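Malarial CLPB2 atpase/hsp101 protein (Plasmodium falciparum, PDB 4IRF) is the N-terminal, cargo-binding domain of a ClpB-type AAA+ chaperone of the parasitophorous vacuole that probably uses ATP hydrolysis to unfold and translocate proteins. Local coordinates at residues K24-A27 against K28-H32; I68-A71 against L72-R76; A91-K94 against E95-A98; D124-V127 against N128-F131; K142-L145 against K146-F149. All blocks are in the same frame, centred on the assembly; numbering follows the deposited sequence.

Overall arrangement
All five contacts are local, made along single helices or at their ends in one mainly helical Clp N-terminal domain. Interactions 1 and 2 hold helix C-termini and touch each other: the histidine ring of H32 reaches the backbone of T75, and R76 bonds S29. Interaction 2 also packs on interaction 4 through A71, T75, L126 and I130, their centres about 12 Å apart. Interactions 3 and 4 lie closer to the chain's centre, about 11 Å from it to the centre of each contact, and turn V93, T96, V127 and F131 inward. Interaction 5, about 31 Å between centres from interaction 1, sets a charged outer face rich in lysine and arginine against buried I144 and L145.

Interaction 1 (K24-A27 against K28-H32); sequences KNIA and KSYGH
A27 and K28, adjacent in the chain, have the most surface buried here, and the carbonyl of A27 organises the end of helix 14-29. H32 N donates to A27 O at 2.9 Å with an N-H...O angle of 159°, arriving from above the carbonyl plane. Y30 N adds only a weak bond to the same oxygen and a better one to I26 O, at 3.1 Å. The methyl A27 CB lies 4.0 Å from H32 CB, so the returning chain packs on the last turn, while the H32 ring is tied down by its NE2 bond to the backbone of T75. K28 N closes a regular helical bond to K24 O at 2.9 Å, and its side chain starts beside its own backbone N (chi1 -63°), which brings K28 CG to 3.4 Å from K24 O. A bend at chi3 carries the lysine chain alongside N25, K28 CE being 4.0 Å from N25 OD1, and K28 NZ makes a weak bond to the backbone oxygen of D82. I26 runs alongside Y30: I26 CG2 meets Y30 CD2 at 4.0 Å, and I26 O lies at the ring edge, in its plane. G31, with phi 72°, lets the chain reverse, and G31 N bonds K28 O at 2.9 Å. Together with the bond from H32 N to A27 O, this is a Schellman motif with G31 as the C-prime residue.

Interaction 2 (I68-A71 against L72-R76); sequences IDIA and LEQTR
I68 and L72 lie side by side on one face of helix 61-74, pointing the same way, with I68 CG2 3.9 Å from L72 CD1. L72 CG leaves beside its own backbone N (chi1 -70°), which leans the leucine back over the preceding turn. D69 crosses the same leucine at a slant, its OD1 3.8 Å from L72 CD1, while its OD2 is held by a salt bridge to K65. On the exposed face Q74 starts close against the I70 carbonyl, its CG 3.1 Å from I70 O, and runs on extended. At the helix end A71 O accepts from T75 N at 3.1 Å and from T75 OG1 at 2.8 Å. They come from opposite faces of the carbonyl plane, and the hydroxyl gets there because OG1 sits between the backbone N and carbonyl carbon (chi1 60°). R76 grips E73 side-on within the guanidinium plane: R76 NH2 bonds E73 OE2 at 2.6 Å and R76 NE bonds E73 OE1 at 3.1 Å, on the syn side but 27° out of the tilted carboxylate plane. R76 NH1 bonds the backbone of S29 and G78. This i-4 hydroxyl bond and the bidentate E73-R76 salt bridge finish the C-terminal end of helix 61-74 in the Clp N-terminal domain.

Interaction 3 (A91-K94 against E95-A98); sequences AEVK and ETLA
V93 and L97 meet one turn apart near the start of helix 91-106, in the mainly helical Clp N-terminal fold. Their side chains slant across each other, with V93 CG1 4.1 Å from L97 CD1. L97 also leans over the backbone, its CG lying 3.3 Å from V93 O. V93 CG1 takes the position opposite its own backbone N (chi1 163°), turning this methyl toward the following turn. T96 forms the next part of the first shell: T96 CB stands 3.3 Å from V93 O, and its hydroxyl lies close to E92 O. T96 N meets E92 O at 2.9 Å with an N-H...O angle of 164°, and L97 N meets V93 O at 3.0 Å. Before the first turn, S90 OG accepts from V93 N. Farther out, V93 and T96 rest on helix 37-46, with P37 touching both and I40 touching V93, whereas T96 and L97 reach L117 of helix 114-121. The inner side of the helix is thus wedged between two others, while A91, E92, K94 and A98 lie on exposed positions. K94 extends its chain outward, and the last of these backbone bonds runs from A98 N to K94 O at 3.0 Å.

Interaction 4 (D124-V127 against N128-F131); sequences DELV and NEIF
N128 N donates to D124 O at 2.7 Å, the shortest bond of the contact. The same aspartate caps helix 125-133 with its side chain. V127 N bonds D124 OD2 at 3.1 Å, meeting the oxygen on its anti side and 27° out of the carboxylate plane. D124 CG stands opposite its own backbone N (chi1 -179°), a setting that folds the carboxylate back over the first turn. D124 is therefore an N-cap, using its carbonyl and its carboxylate on successive residues of the opening helix. One turn on, V127 CG1 lies over one face of the F131 ring, 3.7 Å from its centroid and 18° off the normal, a CH-pi contact whose nearest ring atom is F131 CZ at 3.6 Å. The two side chains point the same way, and their backbones are joined by F131 N to V127 O at 2.9 Å. Both rest on L41 of helix 37-46, while I130 faces A71 of helix 61-74. On the outer side E129 CG approaches E125 O to 3.2 Å. A negative carboxylate beside the helix N-terminus probably interacts favourably with the helix dipole, consistent with an electrostatically favoured start to the helix, joined to an apolar, aromatic inner face.

Interaction 5 (K142-L145 against K146-F149); sequences KAIL and KRKF
The guanidinium of R147 lies with one face over the helix backbone, the oxygen A143 O being 3.7 Å above its plane and offset toward the rim, and I144 N similarly placed. This is an arginine folded back along helix 138-151, the last helix of the Clp N-terminal domain. R147 CG leaves beside its own backbone N (chi1 -58°), and a bend at chi3 (-79°) turns the flat group back over the preceding turn. The chain passes close to the carbonyl on the way, with R147 CG 3.1 Å from A143 O. Two neighbours meet its nitrogens: A143 CB is 3.7 Å from R147 NH1, and I144 CG1 is 3.6 Å from R147 NH2. I144 and R147 cross at a slant, so the charged group lies against an aliphatic branch as well as the backbone. In the backbone, R147 N bonds A143 O at 2.8 Å with an N-H...O angle of 165°. Toward the fold, I144 and L145 both pack against E115 of helix 114-121, and L145 also touches H116 and S119. K148 reaches salt bridges with D113 and E115, and K146 one with E150, so these ammonium groups have carboxylate partners nearby. The backbone ladder runs on, K148 N to I144 O at 3.0 Å, and the next bond runs from F149 N to L145 O at 3.1 Å.

Interaction 1 (K24-A27 against K28-H32)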
loop_
_atom_site.group_PDB
_atom_site.type_symbol
_atom_site.label_atom_id
_atom_site.label_comp_id
_atom_site.label_asym_id
_atom_site.label_seq_id
_atom_site.Cartn_x
_atom_site.Cartn_y
_atom_site.Cartn_z
ATOM N N LYS A 24 2.961 -1.591 -9.894
ATOM C CA LYS A 24 2.602 -1.759 -11.300
ATOM C C LYS A 24 3.171 -3.044 -11.882
ATOM O O LYS A 24 2.496 -3.730 -12.669
ATOM C CB LYS A 24 3.045 -0.542 -12.129
ATOM C CG LYS A 24 2.262 0.740 -11.811
ATOM C CD LYS A 24 2.857 1.922 -12.568
ATOM C CE LYS A 24 2.132 3.213 -12.226
ATOM N NZ LYS A 24 2.527 4.328 -13.153
ATOM N N ASN A 25 4.394 -3.381 -11.503
ATOM C CA ASN A 25 4.961 -4.645 -11.966
ATOM C C ASN A 25 4.198 -5.867 -11.432
ATOM O O ASN A 25 4.003 -6.872 -12.138
ATOM C CB ASN A 25 6.456 -4.699 -11.662
ATOM C CG ASN A 25 7.254 -3.762 -12.554
ATOM O OD1 ASN A 25 6.895 -3.546 -13.718
ATOM N ND2 ASN A 25 8.324 -3.190 -12.013
ATOM N N ILE A 26 3.734 -5.780 -10.193
ATOM C CA ILE A 26 2.957 -6.867 -9.624
ATOM C C ILE A 26 1.619 -6.946 -10.360
ATOM O O ILE A 26 1.111 -8.027 -10.680
ATOM C CB ILE A 26 2.758 -6.646 -8.086
ATOM C CG1 ILE A 26 4.099 -6.754 -7.392
ATOM C CG2 ILE A 26 1.768 -7.635 -7.516
ATOM C CD1 ILE A 26 4.139 -6.244 -5.931
ATOM N N ALA A 27 1.036 -5.784 -10.653
ATOM C CA ALA A 27 -0.215 -5.759 -11.382
ATOM C C ALA A 27 -0.041 -6.453 -12.736
ATOM O O ALA A 27 -0.854 -7.287 -13.113
ATOM C CB ALA A 27 -0.709 -4.322 -11.558
ATOM N N LYS A 28 0.997 -6.120 -13.461
ATOM C CA LYS A 28 1.161 -6.761 -14.777
ATOM C C LYS A 28 1.324 -8.285 -14.617
ATOM O O LYS A 28 0.840 -9.028 -15.405
ATOM C CB LYS A 28 2.332 -6.191 -15.552
ATOM C CG LYS A 28 2.124 -4.745 -15.860
ATOM C CD LYS A 28 2.897 -4.229 -17.030
ATOM C CE LYS A 28 4.338 -4.333 -16.749
ATOM N NZ LYS A 28 4.858 -5.565 -17.307
ATOM N N SER A 29 2.026 -8.687 -13.583
ATOM C CA SER A 29 2.240 -10.118 -13.363
ATOM C C SER A 29 0.936 -10.881 -13.158
ATOM O O SER A 29 0.834 -12.078 -13.492
ATOM C CB SER A 29 3.171 -10.330 -12.178
ATOM O OG SER A 29 3.468 -11.703 -12.039
ATOM N N TYR A 30 -0.071 -10.190 -12.639
ATOM C CA TYR A 30 -1.403 -10.756 -12.442
ATOM C C TYR A 30 -2.354 -10.374 -13.571
ATOM O O TYR A 30 -3.576 -10.466 -13.434
ATOM C CB TYR A 30 -1.954 -10.389 -11.041
ATOM C CG TYR A 30 -1.239 -11.164 -9.954
ATOM C CD1 TYR A 30 -1.718 -12.413 -9.529
ATOM C CD2 TYR A 30 -0.040 -10.707 -9.413
ATOM C CE1 TYR A 30 -1.038 -13.145 -8.556
ATOM C CE2 TYR A 30 0.643 -11.432 -8.437
ATOM C CZ TYR A 30 0.142 -12.651 -8.023
ATOM O OH TYR A 30 0.807 -13.381 -7.070
ATOM N N GLY A 31 -1.767 -9.970 -14.695
ATOM C CA GLY A 31 -2.495 -9.733 -15.924
ATOM C C GLY A 31 -3.359 -8.495 -15.906
ATOM O O GLY A 31 -4.321 -8.398 -16.684
ATOM N N HIS A 32 -3.060 -7.558 -14.997
ATOM C CA HIS A 32 -3.840 -6.329 -14.890
ATOM C C HIS A 32 -3.176 -5.192 -15.651
ATOM O O HIS A 32 -1.988 -4.970 -15.482
ATOM C CB HIS A 32 -3.918 -5.891 -13.432
ATOM C CG HIS A 32 -4.857 -6.711 -12.605
ATOM N ND1 HIS A 32 -6.196 -6.414 -12.492
ATOM C CD2 HIS A 32 -4.649 -7.811 -11.848
ATOM C CE1 HIS A 32 -6.778 -7.309 -11.712
ATOM N NE2 HIS A 32 -5.855 -8.156 -11.295
#

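Interaction 2 (I68-A71 against L72-R76)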
loop_
_atom_site.group_PDB
_atom_site.type_symbol
_atom_site.label_atom_id
_atom_site.label_comp_id
_atom_site.label_asym_id
_atom_site.label_seq_id
_atom_site.Cartn_x
_atom_site.Cartn_y
_atom_site.Cartn_z
ATOM N N ILE A 68 -1.950 -11.798 1.298
ATOM C CA ILE A 68 -1.835 -10.923 0.120
ATOM C C ILE A 68 -1.821 -11.778 -1.145
ATOM O O ILE A 68 -2.538 -11.485 -2.112
ATOM C CB ILE A 68 -0.586 -10.031 0.179
ATOM C CG1 ILE A 68 -0.748 -8.999 1.305
ATOM C CG2 ILE A 68 -0.384 -9.313 -1.170
ATOM C CD1 ILE A 68 0.493 -8.237 1.623
ATOM N N ASP A 69 -1.031 -12.850 -1.113
ATOM C CA ASP A 69 -0.898 -13.735 -2.268
ATOM C C ASP A 69 -2.203 -14.444 -2.603
ATOM O O ASP A 69 -2.550 -14.598 -3.778
ATOM C CB ASP A 69 0.272 -14.709 -2.079
ATOM C CG ASP A 69 1.614 -14.005 -2.056
ATOM O OD1 ASP A 69 1.698 -12.846 -2.522
ATOM O OD2 ASP A 69 2.596 -14.598 -1.580
ATOM N N ILE A 70 -2.949 -14.854 -1.583
ATOM C CA ILE A 70 -4.283 -15.402 -1.808
ATOM C C ILE A 70 -5.208 -14.407 -2.526
ATOM O O ILE A 70 -5.889 -14.761 -3.490
ATOM C CB ILE A 70 -4.920 -15.907 -0.489
ATOM C CG1 ILE A 70 -4.266 -17.229 -0.076
ATOM C CG2 ILE A 70 -6.426 -16.048 -0.627
ATOM C CD1 ILE A 70 -4.338 -17.517 1.439
ATOM N N ALA A 71 -5.194 -13.151 -2.082
ATOM C CA ALA A 71 -6.012 -12.105 -2.680
ATOM C C ALA A 71 -5.534 -11.729 -4.088
ATOM O O ALA A 71 -6.360 -11.438 -4.955
ATOM C CB ALA A 71 -6.022 -10.867 -1.786
ATOM N N LEU A 72 -4.217 -11.714 -4.295
ATOM C CA LEU A 72 -3.655 -11.480 -5.626
ATOM C C LEU A 72 -4.148 -12.535 -6.604
ATOM O O LEU A 72 -4.490 -12.218 -7.740
ATOM C CB LEU A 72 -2.138 -11.472 -5.622
ATOM C CG LEU A 72 -1.471 -10.273 -4.944
ATOM C CD1 LEU A 72 0.025 -10.432 -4.881
ATOM C CD2 LEU A 72 -1.861 -8.996 -5.724
ATOM N N GLU A 73 -4.210 -13.789 -6.168
ATOM C CA GLU A 73 -4.580 -14.859 -7.100
ATOM C C GLU A 73 -6.070 -14.835 -7.379
ATOM O O GLU A 73 -6.491 -14.963 -8.527
ATOM C CB GLU A 73 -4.132 -16.239 -6.603
ATOM C CG GLU A 73 -2.781 -16.706 -7.154
ATOM C CD GLU A 73 -2.727 -16.753 -8.678
ATOM O OE1 GLU A 73 -3.782 -16.917 -9.317
ATOM O OE2 GLU A 73 -1.611 -16.620 -9.233
ATOM N N GLN A 74 -6.859 -14.610 -6.337
ATOM C CA GLN A 74 -8.312 -14.491 -6.480
ATOM C C GLN A 74 -8.725 -13.400 -7.460
ATOM O O GLN A 74 -9.741 -13.517 -8.153
ATOM C CB GLN A 74 -8.953 -14.176 -5.137
ATOM C CG GLN A 74 -8.901 -15.286 -4.124
ATOM C CD GLN A 74 -9.771 -14.959 -2.928
ATOM O OE1 GLN A 74 -9.677 -13.866 -2.350
ATOM N NE2 GLN A 74 -10.647 -15.887 -2.566
ATOM N N THR A 75 -7.948 -12.325 -7.503
ATOM C CA THR A 75 -8.296 -11.173 -8.326
ATOM C C THR A 75 -7.517 -11.114 -9.629
ATOM O O THR A 75 -7.611 -10.105 -10.340
ATOM C CB THR A 75 -8.114 -9.846 -7.542
ATOM O OG1 THR A 75 -6.748 -9.717 -7.138
ATOM C CG2 THR A 75 -9.012 -9.845 -6.313
ATOM N N ARG A 76 -6.789 -12.188 -9.943
ATOM C CA ARG A 76 -5.976 -12.284 -11.166
ATOM C C ARG A 76 -6.824 -12.006 -12.399
ATOM O O ARG A 76 -7.940 -12.525 -12.518
ATOM C CB ARG A 76 -5.330 -13.677 -11.297
ATOM C CG ARG A 76 -4.476 -13.834 -12.563
ATOM C CD ARG A 76 -3.873 -15.211 -12.710
ATOM N NE ARG A 76 -2.744 -15.451 -11.816
ATOM C CZ ARG A 76 -1.497 -15.071 -12.077
ATOM N NH1 ARG A 76 -1.223 -14.395 -13.183
ATOM N NH2 ARG A 76 -0.523 -15.335 -11.219
#

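Interaction 3 (A91-K94 against E95-A98)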
loop_
_atom_site.group_PDB
_atom_site.type_symbol
_atom_site.label_atom_id
_atom_site.label_comp_id
_atom_site.label_asym_id
_atom_site.label_seq_id
_atom_site.Cartn_x
_atom_site.Cartn_y
_atom_site.Cartn_z
ATOM N N ALA A 91 -9.278 3.733 -10.820
ATOM C CA ALA A 91 -9.991 4.747 -10.051
ATOM C C ALA A 91 -9.841 4.491 -8.557
ATOM O O ALA A 91 -9.810 5.444 -7.784
ATOM C CB ALA A 91 -11.459 4.820 -10.442
ATOM N N GLU A 92 -9.759 3.212 -8.167
ATOM C CA GLU A 92 -9.563 2.824 -6.770
ATOM C C GLU A 92 -8.239 3.362 -6.231
ATOM O O GLU A 92 -8.187 3.909 -5.098
ATOM C CB GLU A 92 -9.585 1.290 -6.629
ATOM C CG GLU A 92 -10.965 0.673 -6.754
ATOM C CD GLU A 92 -11.434 0.537 -8.192
ATOM O OE1 GLU A 92 -10.670 0.882 -9.128
ATOM O OE2 GLU A 92 -12.581 0.071 -8.386
ATOM N N VAL A 93 -7.186 3.216 -7.030
ATOM C CA VAL A 93 -5.871 3.740 -6.673
ATOM C C VAL A 93 -5.828 5.273 -6.692
ATOM O O VAL A 93 -5.178 5.885 -5.846
ATOM C CB VAL A 93 -4.726 3.084 -7.481
ATOM C CG1 VAL A 93 -3.434 3.908 -7.399
ATOM C CG2 VAL A 93 -4.509 1.628 -6.986
ATOM N N LYS A 94 -6.519 5.917 -7.631
ATOM C CA LYS A 94 -6.551 7.372 -7.571
ATOM C C LYS A 94 -7.101 7.811 -6.220
ATOM O O LYS A 94 -6.612 8.781 -5.589
ATOM C CB LYS A 94 -7.336 7.972 -8.753
ATOM C CG LYS A 94 -6.630 7.743 -10.097
ATOM C CD LYS A 94 -7.394 8.359 -11.278
ATOM C CE LYS A 94 -6.692 8.043 -12.584
ATOM N NZ LYS A 94 -7.565 8.356 -13.758
ATOM N N GLU A 95 -8.086 7.071 -5.736
ATOM C CA GLU A 95 -8.585 7.313 -4.390
ATOM C C GLU A 95 -7.598 7.006 -3.256
ATOM O O GLU A 95 -7.507 7.760 -2.277
ATOM C CB GLU A 95 -9.863 6.501 -4.171
ATOM C CG GLU A 95 -10.557 6.780 -2.847
ATOM C CD GLU A 95 -11.855 6.010 -2.698
ATOM O OE1 GLU A 95 -12.310 5.410 -3.694
ATOM O OE2 GLU A 95 -12.422 6.006 -1.585
ATOM N N THR A 96 -6.945 5.849 -3.331
ATOM C CA THR A 96 -5.847 5.559 -2.423
ATOM C C THR A 96 -4.927 6.760 -2.230
ATOM O O THR A 96 -4.628 7.155 -1.075
ATOM C CB THR A 96 -4.975 4.392 -2.920
ATOM O OG1 THR A 96 -5.814 3.275 -3.232
ATOM C CG2 THR A 96 -4.025 3.991 -1.806
ATOM N N LEU A 97 -4.521 7.373 -3.349
ATOM C CA LEU A 97 -3.544 8.457 -3.340
ATOM C C LEU A 97 -4.159 9.750 -2.812
ATOM O O LEU A 97 -3.516 10.493 -2.077
ATOM C CB LEU A 97 -2.944 8.663 -4.745
ATOM C CG LEU A 97 -2.258 7.381 -5.257
ATOM C CD1 LEU A 97 -1.684 7.544 -6.649
ATOM C CD2 LEU A 97 -1.160 7.021 -4.298
ATOM N N ALA A 98 -5.426 9.999 -3.161
ATOM C CA ALA A 98 -6.114 11.164 -2.604
ATOM C C ALA A 98 -6.227 11.066 -1.092
ATOM O O ALA A 98 -6.030 12.053 -0.368
ATOM C CB ALA A 98 -7.508 11.334 -3.244
#

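Interaction 4 (D124-V127 against N128-F131)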
loop_
_atom_site.group_PDB
_atom_site.type_symbol
_atom_site.label_atom_id
_atom_site.label_comp_id
_atom_site.label_asym_id
_atom_site.label_seq_id
_atom_site.Cartn_x
_atom_site.Cartn_y
_atom_site.Cartn_z
ATOM N N ASP A 124 -9.595 0.475 0.747
ATOM C CA ASP A 124 -9.980 -0.573 -0.180
ATOM C C ASP A 124 -10.556 -1.765 0.591
ATOM O O ASP A 124 -9.977 -2.200 1.595
ATOM C CB ASP A 124 -8.790 -1.002 -1.001
ATOM C CG ASP A 124 -9.136 -2.078 -1.990
ATOM O OD1 ASP A 124 -9.875 -1.795 -2.979
ATOM O OD2 ASP A 124 -8.669 -3.227 -1.786
ATOM N N GLU A 125 -11.690 -2.287 0.130
ATOM C CA GLU A 125 -12.383 -3.337 0.886
ATOM C C GLU A 125 -11.569 -4.622 0.999
ATOM O O GLU A 125 -11.536 -5.239 2.068
ATOM C CB GLU A 125 -13.760 -3.624 0.287
ATOM C CG GLU A 125 -14.763 -2.478 0.383
ATOM C CD GLU A 125 -15.964 -2.727 -0.521
ATOM O OE1 GLU A 125 -15.837 -3.553 -1.446
ATOM O OE2 GLU A 125 -17.038 -2.137 -0.319
ATOM N N LEU A 126 -10.918 -5.026 -0.088
ATOM C CA LEU A 126 -10.086 -6.221 -0.089
ATOM C C LEU A 126 -8.892 -6.044 0.840
ATOM O O LEU A 126 -8.573 -6.938 1.646
ATOM C CB LEU A 126 -9.600 -6.517 -1.519
ATOM C CG LEU A 126 -8.655 -7.705 -1.709
ATOM C CD1 LEU A 126 -9.283 -8.956 -1.098
ATOM C CD2 LEU A 126 -8.411 -7.910 -3.207
ATOM N N VAL A 127 -8.233 -4.890 0.738
ATOM C CA VAL A 127 -7.057 -4.631 1.569
ATOM C C VAL A 127 -7.510 -4.528 3.011
ATOM O O VAL A 127 -6.844 -5.057 3.908
ATOM C CB VAL A 127 -6.342 -3.329 1.186
ATOM C CG1 VAL A 127 -5.372 -2.904 2.290
ATOM C CG2 VAL A 127 -5.619 -3.474 -0.166
ATOM N N ASN A 128 -8.654 -3.889 3.252
ATOM C CA ASN A 128 -9.076 -3.726 4.629
ATOM C C ASN A 128 -9.476 -5.051 5.293
ATOM O O ASN A 128 -9.291 -5.209 6.495
ATOM C CB ASN A 128 -10.187 -2.713 4.789
ATOM C CG ASN A 128 -10.182 -2.113 6.156
ATOM O OD1 ASN A 128 -9.184 -1.517 6.563
ATOM N ND2 ASN A 128 -11.261 -2.297 6.896
ATOM N N GLU A 129 -10.003 -5.987 4.509
ATOM C CA GLU A 129 -10.291 -7.337 5.026
ATOM C C GLU A 129 -8.987 -7.933 5.529
ATOM O O GLU A 129 -8.887 -8.447 6.659
ATOM C CB GLU A 129 -10.945 -8.197 3.927
ATOM C CG GLU A 129 -12.435 -7.823 3.714
ATOM C CD GLU A 129 -13.069 -8.357 2.419
ATOM O OE1 GLU A 129 -12.392 -9.030 1.606
ATOM O OE2 GLU A 129 -14.280 -8.091 2.216
ATOM N N ILE A 130 -7.955 -7.807 4.715
ATOM C CA ILE A 130 -6.657 -8.361 5.080
ATOM C C ILE A 130 -6.119 -7.731 6.362
ATOM O O ILE A 130 -5.714 -8.448 7.287
ATOM C CB ILE A 130 -5.641 -8.200 3.949
ATOM C CG1 ILE A 130 -6.039 -9.115 2.771
ATOM C CG2 ILE A 130 -4.229 -8.494 4.455
ATOM C CD1 ILE A 130 -5.250 -8.887 1.510
ATOM N N PHE A 131 -6.095 -6.398 6.413
ATOM C CA PHE A 131 -5.662 -5.691 7.625
ATOM C C PHE A 131 -6.410 -6.186 8.862
ATOM O O PHE A 131 -5.800 -6.412 9.906
ATOM C CB PHE A 131 -5.858 -4.176 7.471
ATOM C CG PHE A 131 -4.849 -3.505 6.557
ATOM C CD1 PHE A 131 -3.789 -4.218 6.030
ATOM C CD2 PHE A 131 -4.964 -2.156 6.231
ATOM C CE1 PHE A 131 -2.862 -3.605 5.182
ATOM C CE2 PHE A 131 -4.015 -1.513 5.398
ATOM C CZ PHE A 131 -2.968 -2.249 4.871
#

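Interaction 5 (K142-L145 against K146-F149)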
loop_
_atom_site.group_PDB
_atom_site.type_symbol
_atom_site.label_atom_id
_atom_site.label_comp_id
_atom_site.label_asym_id
_atom_site.label_seq_id
_atom_site.Cartn_x
_atom_site.Cartn_y
_atom_site.Cartn_z
ATOM N N LYS A 142 -4.216 4.786 12.682
ATOM C CA LYS A 142 -4.157 6.143 13.215
ATOM C C LYS A 142 -3.017 6.299 14.196
ATOM O O LYS A 142 -2.326 7.321 14.186
ATOM C CB LYS A 142 -5.449 6.465 13.947
ATOM C CG LYS A 142 -6.589 6.910 13.057
ATOM C CD LYS A 142 -7.816 7.166 13.914
ATOM C CE LYS A 142 -8.725 8.212 13.303
ATOM N NZ LYS A 142 -9.203 7.708 12.005
ATOM N N ALA A 143 -2.818 5.286 15.044
ATOM C CA ALA A 143 -1.745 5.337 16.022
ATOM C C ALA A 143 -0.375 5.352 15.357
ATOM O O ALA A 143 0.508 6.098 15.783
ATOM C CB ALA A 143 -1.869 4.202 17.030
ATOM N N ILE A 144 -0.192 4.531 14.312
ATOM C CA ILE A 144 1.019 4.586 13.520
ATOM C C ILE A 144 1.256 5.999 12.986
ATOM O O ILE A 144 2.378 6.523 13.026
ATOM C CB ILE A 144 0.925 3.617 12.332
ATOM C CG1 ILE A 144 0.933 2.179 12.845
ATOM C CG2 ILE A 144 2.053 3.877 11.363
ATOM C CD1 ILE A 144 0.663 1.132 11.775
ATOM N N LEU A 145 0.191 6.600 12.461
ATOM C CA LEU A 145 0.294 7.941 11.897
ATOM C C LEU A 145 0.599 8.977 12.963
ATOM O O LEU A 145 1.443 9.853 12.736
ATOM C CB LEU A 145 -0.989 8.334 11.173
ATOM C CG LEU A 145 -1.158 7.717 9.799
ATOM C CD1 LEU A 145 -2.428 8.221 9.141
ATOM C CD2 LEU A 145 0.039 8.091 8.990
ATOM N N LYS A 146 -0.073 8.849 14.101
ATOM C CA LYS A 146 0.134 9.748 15.245
ATOM C C LYS A 146 1.572 9.619 15.762
ATOM O O LYS A 146 2.259 10.620 15.977
ATOM C CB LYS A 146 -0.886 9.435 16.350
ATOM C CG LYS A 146 -0.777 10.295 17.618
ATOM C CD LYS A 146 -1.851 9.912 18.619
ATOM C CE LYS A 146 -1.770 10.762 19.880
ATOM N NZ LYS A 146 -0.442 10.641 20.558
ATOM N N ARG A 147 2.114 8.414 15.890
ATOM C CA ARG A 147 3.499 8.287 16.321
ATOM C C ARG A 147 4.504 8.816 15.350
ATOM O O ARG A 147 5.505 9.359 15.723
ATOM C CB ARG A 147 3.862 6.824 16.605
ATOM C CG ARG A 147 3.025 6.123 17.633
ATOM C CD ARG A 147 3.713 4.849 18.084
ATOM N NE ARG A 147 3.538 3.797 17.118
ATOM C CZ ARG A 147 2.469 3.043 17.079
ATOM N NH1 ARG A 147 1.536 3.203 17.969
ATOM N NH2 ARG A 147 2.348 2.141 16.163
ATOM N N LYS A 148 4.233 8.646 14.134
ATOM C CA LYS A 148 5.124 9.181 13.157
ATOM C C LYS A 148 5.186 10.702 13.269
ATOM O O LYS A 148 6.211 11.288 13.201
ATOM C CB LYS A 148 4.727 8.750 11.750
ATOM C CG LYS A 148 5.695 9.245 10.737
ATOM C CD LYS A 148 5.164 9.022 9.356
ATOM C CE LYS A 148 6.148 9.447 8.316
ATOM N NZ LYS A 148 7.348 8.615 8.221
ATOM N N PHE A 149 4.063 11.370 13.394
ATOM C CA PHE A 149 4.091 12.822 13.523
ATOM C C PHE A 149 4.946 13.267 14.750
ATOM O O PHE A 149 5.812 14.181 14.739
ATOM C CB PHE A 149 2.637 13.257 13.640
ATOM C CG PHE A 149 2.440 14.660 14.050
ATOM C CD1 PHE A 149 3.004 15.676 13.367
ATOM C CD2 PHE A 149 1.656 14.940 15.111
ATOM C CE1 PHE A 149 2.796 16.976 13.731
ATOM C CE2 PHE A 149 1.446 16.232 15.493
ATOM C CZ PHE A 149 2.015 17.244 14.801
#